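PDB 6S5Z: surface protein R28 from Streptococcus pyogenes, which is held on the bacterial cell wall and is probably involved in infection, this chain being its Rib domain, which has an immunoglobulin-like fold. Local coordinates for residues A[43-46]-A[47-50]; A[30-33]-A[34-38]; A[23-26]-A[27-30]. One frame throughout, in Å; residues are numbered along the deposited sequence. Where two conformers were deposited one is given.

Contact 1. Residues A[43-46]-A[47-50]; sequences NWKN and GHKP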
ATOM      1  N   ASN A  43       0.558   0.293  -6.206  1.00 11.97           N
ATOM      2  CA  ASN A  43       1.126   1.603  -6.494  1.00 14.28           C
ATOM      3  C   ASN A  43       0.589   2.582  -5.473  1.00 14.58           C
ATOM      4  O   ASN A  43      -0.449   2.348  -4.856  1.00 11.14           O
ATOM      5  CB  ASN A  43       0.791   2.087  -7.903  1.00 14.83           C
ATOM      6  CG  ASN A  43      -0.696   2.265  -8.118  1.00 17.94           C
ATOM      7  OD1 ASN A  43      -1.383   1.328  -8.507  1.00 16.94           O
ATOM      8  ND2 ASN A  43      -1.205   3.473  -7.857  1.00 17.12           N
ATOM      9  N   TRP A  44       1.308   3.686  -5.305  1.00 11.75           N
ATOM     10  CA  TRP A  44       0.818   4.752  -4.449  1.00  9.79           C
ATOM     11  C   TRP A  44      -0.304   5.506  -5.140  1.00 10.82           C
ATOM     12  O   TRP A  44      -0.199   5.865  -6.317  1.00 10.88           O
ATOM     13  CB  TRP A  44       1.951   5.723  -4.082  1.00 14.68           C
ATOM     14  CG  TRP A  44       3.007   5.101  -3.239  1.00  7.56           C
ATOM     15  CD1 TRP A  44       4.277   4.775  -3.609  1.00  7.38           C
ATOM     16  CD2 TRP A  44       2.867   4.689  -1.872  1.00  9.28           C
ATOM     17  NE1 TRP A  44       4.943   4.190  -2.552  1.00 10.18           N
ATOM     18  CE2 TRP A  44       4.098   4.130  -1.477  1.00 12.60           C
ATOM     19  CE3 TRP A  44       1.818   4.744  -0.947  1.00 13.49           C
ATOM     20  CZ2 TRP A  44       4.310   3.625  -0.191  1.00 11.60           C
ATOM     21  CZ3 TRP A  44       2.029   4.255   0.321  1.00  9.64           C
ATOM     22  CH2 TRP A  44       3.264   3.696   0.689  1.00 11.42           C
ATOM     23  N   LYS A  45      -1.371   5.773  -4.393  1.00 12.51           N
ATOM     24  CA  LYS A  45      -2.402   6.665  -4.904  1.00 11.70           C
ATOM     25  C   LYS A  45      -1.798   8.026  -5.218  1.00 10.00           C
ATOM     26  O   LYS A  45      -0.956   8.530  -4.479  1.00 14.88           O
ATOM     27  CB  LYS A  45      -3.526   6.832  -3.876  1.00 10.11           C
ATOM     28  CG  LYS A  45      -4.664   7.745  -4.331  1.00 16.57           C
ATOM     29  CD  LYS A  45      -5.811   7.684  -3.337  1.00 19.52           C
ATOM     30  CE  LYS A  45      -6.488   6.347  -3.417  1.00 25.73           C
ATOM     31  NZ  LYS A  45      -7.212   6.202  -4.679  1.00 24.09           N
ATOM     32  N   ASN A  46      -2.227   8.611  -6.326  1.00 11.29           N
ATOM     33  CA  ASN A  46      -1.790   9.959  -6.678  1.00 10.98           C
ATOM     34  C   ASN A  46      -2.031  10.902  -5.511  1.00 14.39           C
ATOM     35  O   ASN A  46      -3.141  10.969  -4.977  1.00 13.49           O
ATOM     36  CB  ASN A  46      -2.553  10.443  -7.906  1.00 16.76           C
ATOM     37  CG  ASN A  46      -2.136   9.727  -9.165  1.00 13.25           C
ATOM     38  OD1 ASN A  46      -1.082   9.110  -9.214  1.00 15.78           O
ATOM     39  ND2 ASN A  46      -2.985   9.778 -10.187  1.00 21.16           N
ATOM     40  N   GLY A  47      -0.987  11.628  -5.116  1.00 10.80           N
ATOM     41  CA  GLY A  47      -1.112  12.570  -4.033  1.00 13.16           C
ATOM     42  C   GLY A  47      -0.990  11.962  -2.661  1.00 17.07           C
ATOM     43  O   GLY A  47      -1.073  12.694  -1.664  1.00 18.10           O
ATOM     44  N   HIS A  48      -0.801  10.644  -2.568  1.00 15.38           N
ATOM     45  CA  HIS A  48      -0.806   9.970  -1.281  1.00 17.61           C
ATOM     46  C   HIS A  48       0.394   9.040  -1.122  1.00 15.02           C
ATOM     47  O   HIS A  48       0.320   8.033  -0.406  1.00 13.99           O
ATOM     48  CB  HIS A  48      -2.128   9.234  -1.086  1.00 20.04           C
ATOM     49  CG  HIS A  48      -3.286  10.166  -0.860  1.00 21.42           C
ATOM     50  ND1 HIS A  48      -3.578  10.706   0.376  1.00 22.22           N
ATOM     51  CD2 HIS A  48      -4.195  10.685  -1.719  1.00 23.92           C
ATOM     52  CE1 HIS A  48      -4.631  11.497   0.272  1.00 24.12           C
ATOM     53  NE2 HIS A  48      -5.021  11.505  -0.990  1.00 25.10           N
ATOM     54  N   LYS A  49       1.523   9.387  -1.760  1.00 11.21           N
ATOM     55  CA  LYS A  49       2.783   8.721  -1.428  1.00  8.83           C
ATOM     56  C   LYS A  49       3.433   9.407  -0.233  1.00 11.05           C
ATOM     57  O   LYS A  49       3.572  10.640  -0.229  1.00 15.85           O
ATOM     58  CB  LYS A  49       3.750   8.731  -2.603  1.00  9.42           C
ATOM     59  CG  LYS A  49       5.098   8.109  -2.258  1.00 10.78           C
ATOM     60  CD  LYS A  49       6.034   8.097  -3.442  1.00  8.94           C
ATOM     61  CE  LYS A  49       7.316   7.335  -3.153  1.00 10.75           C
ATOM     62  NZ  LYS A  49       8.319   7.491  -4.251  1.00 13.22           N
ATOM     63  N   PRO A  50       3.799   8.661   0.805  1.00 14.51           N
ATOM     64  CA  PRO A  50       4.430   9.289   1.971  1.00 11.41           C
ATOM     65  C   PRO A  50       5.744   9.953   1.571  1.00 15.66           C
ATOM     66  O   PRO A  50       6.556   9.376   0.846  1.00 11.63           O
ATOM     67  CB  PRO A  50       4.644   8.116   2.933  1.00 10.95           C
ATOM     68  CG  PRO A  50       3.572   7.093   2.531  1.00 14.03           C
ATOM     69  CD  PRO A  50       3.495   7.231   1.016  1.00  9.92           C
TER
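A type II beta turn from Lys45 to His48 carries the chain out of strand 41-44, and beside it Lys49 and Pro50 close over the indole of Trp44. His48 N donates to Lys45 O at 2.9 Å to shut the turn. Gly47 fills the third position, whose positive phi of 83° suits a residue without a CB to press on Asn46 O. Trp44 holds its CG anti to the carbonyl carbon (chi1 -66°), which turns the indole toward the returning chain. Both later residues meet the same face by CH-pi contacts: Lys49 CG stands 3.8 Å from the centroid of the five-membered ring of Trp44, and Pro50 CD 3.5 Å from that of its six-membered ring. The CD hydrogens of a proline, next to nitrogen, are somewhat electron-poor and so suited to a pi face. Trp44 NE1 turns elsewhere, to Leu24 O. On the turn itself Lys45 and His48 run side by side, with Lys45 CD 3.8 Å from His48 CD2, while Lys45 NZ continues to salt bridges with Glu63 and Asp73. The arrangement is that of a tight turn leaving an edge strand of an immunoglobulin-like sheet.

Contact 2. Residues A[30-33]-A[34-38]; sequences IANT and DELPS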
ATOM      1  N   ILE A  30       2.017  -3.264   2.324  1.00 10.32           N
ATOM      2  CA  ILE A  30       0.882  -4.168   2.475  1.00  8.27           C
ATOM      3  C   ILE A  30       1.364  -5.409   3.217  1.00  9.04           C
ATOM      4  O   ILE A  30       2.327  -6.054   2.792  1.00 11.53           O
ATOM      5  CB  ILE A  30       0.259  -4.548   1.122  1.00 11.76           C
ATOM      6  CG1 ILE A  30      -0.269  -3.309   0.396  1.00  9.94           C
ATOM      7  CG2 ILE A  30      -0.826  -5.606   1.310  1.00 11.67           C
ATOM      8  CD1 ILE A  30      -1.333  -2.562   1.146  1.00 18.42           C
ATOM      9  N   ALA A  31       0.670  -5.755   4.298  1.00  9.84           N
ATOM     10  CA  ALA A  31       1.167  -6.778   5.214  1.00 18.57           C
ATOM     11  C   ALA A  31       0.961  -8.184   4.670  1.00 13.92           C
ATOM     12  O   ALA A  31       1.732  -9.091   5.003  1.00 13.68           O
ATOM     13  CB  ALA A  31       0.484  -6.658   6.590  1.00 15.52           C
ATOM     14  N   ASN A  32      -0.054  -8.395   3.839  1.00 10.67           N
ATOM     15  CA  ASN A  32      -0.474  -9.754   3.533  1.00 11.17           C
ATOM     16  C   ASN A  32      -0.606  -9.965   2.031  1.00 10.39           C
ATOM     17  O   ASN A  32      -1.609 -10.504   1.552  1.00 13.01           O
ATOM     18  CB  ASN A  32      -1.779 -10.050   4.269  1.00 11.85           C
ATOM     19  CG  ASN A  32      -2.919  -9.176   3.787  1.00 19.99           C
ATOM     20  OD1 ASN A  32      -2.686  -8.072   3.285  1.00 12.60           O
ATOM     21  ND2 ASN A  32      -4.155  -9.669   3.917  1.00 19.26           N
ATOM     22  N   THR A  33       0.421  -9.562   1.255  1.00  9.95           N
ATOM     23  CA  THR A  33       0.388  -9.789  -0.194  1.00 13.21           C
ATOM     24  C   THR A  33       0.358 -11.272  -0.531  1.00 16.64           C
ATOM     25  O   THR A  33       0.075 -11.632  -1.678  1.00 18.76           O
ATOM     26  CB  THR A  33       1.591  -9.154  -0.911  1.00  9.41           C
ATOM     27  OG1 THR A  33       2.817  -9.690  -0.399  1.00 18.17           O
ATOM     28  CG2 THR A  33       1.603  -7.642  -0.754  1.00 14.73           C
ATOM     29  N   ASP A  34       0.697 -12.137   0.424  1.00 11.75           N
ATOM     30  CA  ASP A  34       0.538 -13.580   0.229  1.00 12.45           C
ATOM     31  C   ASP A  34      -0.921 -14.017   0.276  1.00 15.15           C
ATOM     32  O   ASP A  34      -1.231 -15.141  -0.132  1.00 20.37           O
ATOM     33  CB  ASP A  34       1.326 -14.355   1.282  1.00 20.82           C
ATOM     34  CG  ASP A  34       0.899 -14.011   2.702  1.00 27.58           C
ATOM     35  OD1 ASP A  34       0.653 -12.821   2.979  1.00 26.69           O
ATOM     36  OD2 ASP A  34       0.784 -14.940   3.534  1.00 27.29           O
ATOM     37  N   GLU A  35      -1.817 -13.169   0.776  1.00 13.24           N
ATOM     38  CA  GLU A  35      -3.242 -13.463   0.826  1.00 14.62           C
ATOM     39  C   GLU A  35      -4.029 -12.785  -0.290  1.00 18.29           C
ATOM     40  O   GLU A  35      -5.267 -12.793  -0.262  1.00 21.84           O
ATOM     41  CB  GLU A  35      -3.788 -13.064   2.192  1.00 13.49           C
ATOM     42  CG  GLU A  35      -3.103 -13.820   3.301  1.00 16.59           C
ATOM     43  CD  GLU A  35      -3.546 -13.381   4.667  1.00 17.83           C
ATOM     44  OE1 GLU A  35      -4.367 -12.439   4.745  1.00 16.64           O
ATOM     45  OE2 GLU A  35      -3.055 -13.967   5.657  1.00 18.90           O
ATOM     46  N   LEU A  36      -3.337 -12.192  -1.266  1.00 13.00           N
ATOM     47  CA  LEU A  36      -3.887 -11.522  -2.416  1.00 13.83           C
ATOM     48  C   LEU A  36      -3.325 -12.197  -3.652  1.00 12.94           C
ATOM     49  O   LEU A  36      -2.212 -12.717  -3.596  1.00 12.90           O
ATOM     50  CB  LEU A  36      -3.484 -10.039  -2.425  1.00 11.01           C
ATOM     51  CG  LEU A  36      -3.686  -9.342  -1.072  1.00 14.52           C
ATOM     52  CD1 LEU A  36      -3.181  -7.909  -1.127  1.00 13.14           C
ATOM     53  CD2 LEU A  36      -5.141  -9.391  -0.604  1.00 14.30           C
ATOM     54  N   PRO A  37      -4.039 -12.193  -4.779  1.00 14.70           N
ATOM     55  CA  PRO A  37      -3.482 -12.806  -5.991  1.00 17.43           C
ATOM     56  C   PRO A  37      -2.093 -12.251  -6.259  1.00 16.25           C
ATOM     57  O   PRO A  37      -1.836 -11.067  -6.056  1.00 11.07           O
ATOM     58  CB  PRO A  37      -4.475 -12.401  -7.085  1.00 19.55           C
ATOM     59  CG  PRO A  37      -5.763 -12.144  -6.334  1.00 16.77           C
ATOM     60  CD  PRO A  37      -5.327 -11.529  -5.041  1.00 13.54           C
ATOM     61  N   SER A  38      -1.170 -13.134  -6.633  1.00 15.78           N
ATOM     62  CA  SER A  38       0.208 -12.690  -6.813  1.00 13.57           C
ATOM     63  C   SER A  38       0.391 -11.860  -8.078  1.00 10.02           C
ATOM     64  O   SER A  38       1.437 -11.225  -8.221  1.00 10.02           O
ATOM     65  CB  SER A  38       1.163 -13.887  -6.788  1.00 14.45           C
ATOM     66  OG  SER A  38       0.882 -14.814  -7.812  1.00 10.86           O
TER
HETATM   67  O   HOH W   1       0.003 -10.181  -4.020  1.00 14.52           O
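Asn32 and Glu35 are tied together twice, once through the backbone and once through their side chains. Glu35 N donates to Asn32 O at 2.8 Å, and Asn32 ND2 gives a nearly straight bond to Glu35 OE1 at 2.9 Å (167° at the hydrogen). Glu35 OE1 lies close to the amide plane of Asn32, while ND2 meets that oxygen from above the carboxylate plane, the two flat groups being turned 75° apart where the side chains cross. The amide of Asn32 is reachable for this because its CG sits between the backbone N and the carbonyl carbon (chi1 64°). The same amide has further work: OD1 accepts from Glu12 N and ND2 also donates to Ser10 O, which suits a buried asparagine with both a donor and an acceptor to offer.

The bond to Asn32 O closes a beta turn over Thr33 and Asp34, and a second, overlapping turn follows, in which Leu36 N makes a weak bond to Thr33 O at 3.5 Å. Two overlapping turns thus bend the chain in the long connection between strands 16-19 and 41-44. Water 1 bridges Thr33 O (2.8 Å) and Pro37 O (2.9 Å), linking the turns to the chain that leaves them. Asp34 curls its side chain back over the turn, with OD1 3.3 Å from Asn32 C.

Beyond these polar ties the contact turns apolar. Leu36 CD1 meets Ile30 CG2 at 4.1 Å, the two branched side chains crossing at about a right angle. Leu36 also packs on Tyr9, Pro11 and Tyr42, and its side chain lies about 7 Å from the sodium ion, whose site includes Tyr9.

Contact 3. Residues A[23-26]-A[27-30]; sequences ELDA and KDSI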
ATOM      1  N   GLU A  23      13.518   5.195  -0.278  1.00 18.65           N
ATOM      2  CA  GLU A  23      12.523   4.872  -1.287  1.00 15.62           C
ATOM      3  C   GLU A  23      11.383   4.072  -0.653  1.00 15.34           C
ATOM      4  O   GLU A  23      11.556   3.414   0.376  1.00 18.29           O
ATOM      5  CB  GLU A  23      13.158   4.073  -2.426  1.00 21.00           C
ATOM      6  CG  GLU A  23      14.307   4.787  -3.144  1.00 28.57           C
ATOM      7  CD  GLU A  23      13.863   6.047  -3.858  1.00 45.94           C
ATOM      8  OE1 GLU A  23      12.727   6.065  -4.391  1.00 44.54           O
ATOM      9  OE2 GLU A  23      14.655   7.019  -3.890  1.00 56.52           O
ATOM     10  N   LEU A  24      10.211   4.140  -1.274  1.00 10.50           N
ATOM     11  CA  LEU A  24       9.026   3.434  -0.799  1.00  7.82           C
ATOM     12  C   LEU A  24       8.350   2.772  -1.984  1.00 16.41           C
ATOM     13  O   LEU A  24       7.757   3.454  -2.827  1.00 17.66           O
ATOM     14  CB  LEU A  24       8.051   4.391  -0.109  1.00 13.44           C
ATOM     15  CG  LEU A  24       8.505   5.127   1.143  1.00 16.45           C
ATOM     16  CD1 LEU A  24       7.406   6.110   1.513  1.00 13.44           C
ATOM     17  CD2 LEU A  24       8.766   4.132   2.286  1.00 17.33           C
ATOM     18  N   ASP A  25       8.474   1.450  -2.068  0.52 14.70           N
ATOM     19  CA  ASP A  25       7.638   0.655  -2.952  0.52 16.30           C
ATOM     20  C   ASP A  25       6.299   0.450  -2.267  0.52 15.43           C
ATOM     21  O   ASP A  25       6.248   0.069  -1.093  0.52 16.49           O
ATOM     22  CB  ASP A  25       8.306  -0.688  -3.250  0.52 14.30           C
ATOM     23  CG  ASP A  25       7.634  -1.457  -4.385  0.52 19.12           C
ATOM     24  OD1 ASP A  25       6.391  -1.480  -4.477  0.52 20.19           O
ATOM     25  OD2 ASP A  25       8.367  -2.063  -5.186  0.52 22.95           O
ATOM     26  N   ALA A  26       5.209   0.698  -2.996  1.00 12.78           N
ATOM     27  CA  ALA A  26       3.897   0.607  -2.368  1.00  6.93           C
ATOM     28  C   ALA A  26       3.600  -0.807  -1.866  1.00 12.39           C
ATOM     29  O   ALA A  26       2.994  -0.975  -0.803  1.00 13.63           O
ATOM     30  CB  ALA A  26       2.809   1.049  -3.343  1.00 11.44           C
ATOM     31  N   LYS A  27       4.022  -1.835  -2.608  1.00  9.43           N
ATOM     32  CA  LYS A  27       3.731  -3.199  -2.191  1.00  7.44           C
ATOM     33  C   LYS A  27       4.314  -3.494  -0.820  1.00 11.21           C
ATOM     34  O   LYS A  27       3.817  -4.378  -0.105  1.00 12.18           O
ATOM     35  CB  LYS A  27       4.287  -4.183  -3.220  1.00  9.68           C
ATOM     36  CG  LYS A  27       4.035  -5.629  -2.868  1.00 13.58           C
ATOM     37  CD  LYS A  27       4.420  -6.537  -4.009  1.00 17.82           C
ATOM     38  CE  LYS A  27       4.116  -7.991  -3.703  1.00 20.62           C
ATOM     39  NZ  LYS A  27       4.483  -8.826  -4.887  1.00 24.63           N
ATOM     40  N   ASP A  28       5.392  -2.803  -0.453  1.00  7.80           N
ATOM     41  CA  ASP A  28       6.057  -3.085   0.809  1.00 10.44           C
ATOM     42  C   ASP A  28       5.267  -2.582   2.004  1.00 15.92           C
ATOM     43  O   ASP A  28       5.617  -2.923   3.144  1.00 13.49           O
ATOM     44  CB  ASP A  28       7.456  -2.480   0.827  1.00  8.69           C
ATOM     45  CG  ASP A  28       8.435  -3.244  -0.036  1.00 21.26           C
ATOM     46  OD1 ASP A  28       8.234  -4.460  -0.256  1.00 22.71           O
ATOM     47  OD2 ASP A  28       9.427  -2.638  -0.471  1.00 21.41           O
ATOM     48  N   SER A  29       4.234  -1.776   1.772  1.00 10.06           N
ATOM     49  CA  SER A  29       3.360  -1.278   2.822  1.00 11.11           C
ATOM     50  C   SER A  29       2.101  -2.117   2.988  1.00 11.03           C
ATOM     51  O   SER A  29       1.197  -1.723   3.736  1.00 16.52           O
ATOM     52  CB  SER A  29       2.987   0.188   2.553  1.00  9.37           C
ATOM     53  OG  SER A  29       4.073   1.037   2.885  1.00 11.60           O
ATOM     54  N   ILE A  30       2.017  -3.264   2.324  1.00 10.32           N
ATOM     55  CA  ILE A  30       0.882  -4.168   2.475  1.00  8.27           C
ATOM     56  C   ILE A  30       1.364  -5.409   3.217  1.00  9.04           C
ATOM     57  O   ILE A  30       2.327  -6.054   2.792  1.00 11.53           O
ATOM     58  CB  ILE A  30       0.259  -4.548   1.122  1.00 11.76           C
ATOM     59  CG1 ILE A  30      -0.269  -3.309   0.396  1.00  9.94           C
ATOM     60  CG2 ILE A  30      -0.826  -5.606   1.310  1.00 11.67           C
ATOM     61  CD1 ILE A  30      -1.333  -2.562   1.146  1.00 18.42           C
TER
HETATM   62  O   HOH W   2       6.284   1.074   1.168  1.00 12.32           O
HETATM   63  O   HOH W   3      10.221  -0.198  -0.369  1.00 16.92           O
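Ala26 and Ser29 form the close-packed side of a short 3-10 helix, while Asp25, Lys27 and Asp28 line its outer, solvent side. Ser29 N donates to Ala26 O at 3.0 Å and Asp28 N to Asp25 O at 3.1 Å, the three-residue spacing that defines a 3-10 helix. Inward, the small CB of Ala26 lets the helix come down close on Trp44 and Val62, and Ser29 packs on the same two residues. Ser29 is small and buried, and its hydroxyl is not left without a partner: water 2 donates to Ser29 OG at 2.8 Å and also to Asp25 O, linking the hydroxyl to the start of the helix.

Outside, charged side chains replace this packing. Asp25 holds CG anti to its own N (chi1 -168°), which lets OD1 accept a hydrogen bond from Lys27 N at 3.0 Å, an Asx turn. The residue was deposited in two conformers, so this bond describes one of them. Lys27 runs extended from the helix, its first carbons alongside Asp25. Water 3 accepts from Asp25 N at 2.9 Å and donates to Asp28 OD2 at 2.6 Å, tying the Asp28 carboxylate to the backbone at the start of the turn. In the conformer given, an Asx turn thus leads into a short 3-10 helix within the connection joining strands 16-19 and 41-44 of the immunoglobulin-like fold.

Contacts 2 and 3 lie on the same connection between strands 16-19 and 41-44 and share Ile30, whereas contact 1 begins at the end of strand 41-44 and runs into the loop after it. Contact 1 is a surface turn whose main cohesion is aliphatic carbon on an indole. The other two are partly buried turns ruled by backbone bonds, with side-chain amide and carboxylate added in contact 2 and bridging waters prominent in contact 3. Contact 3 lies nearest the centre of the chain and joins the others: Ala26 CB packs on Asn43 C at 3.4 Å, and Lys27 CG touches Thr33 CG2 at 3.8 Å. Contacts 1 and 2 do not meet, their centres being about 19 Å apart.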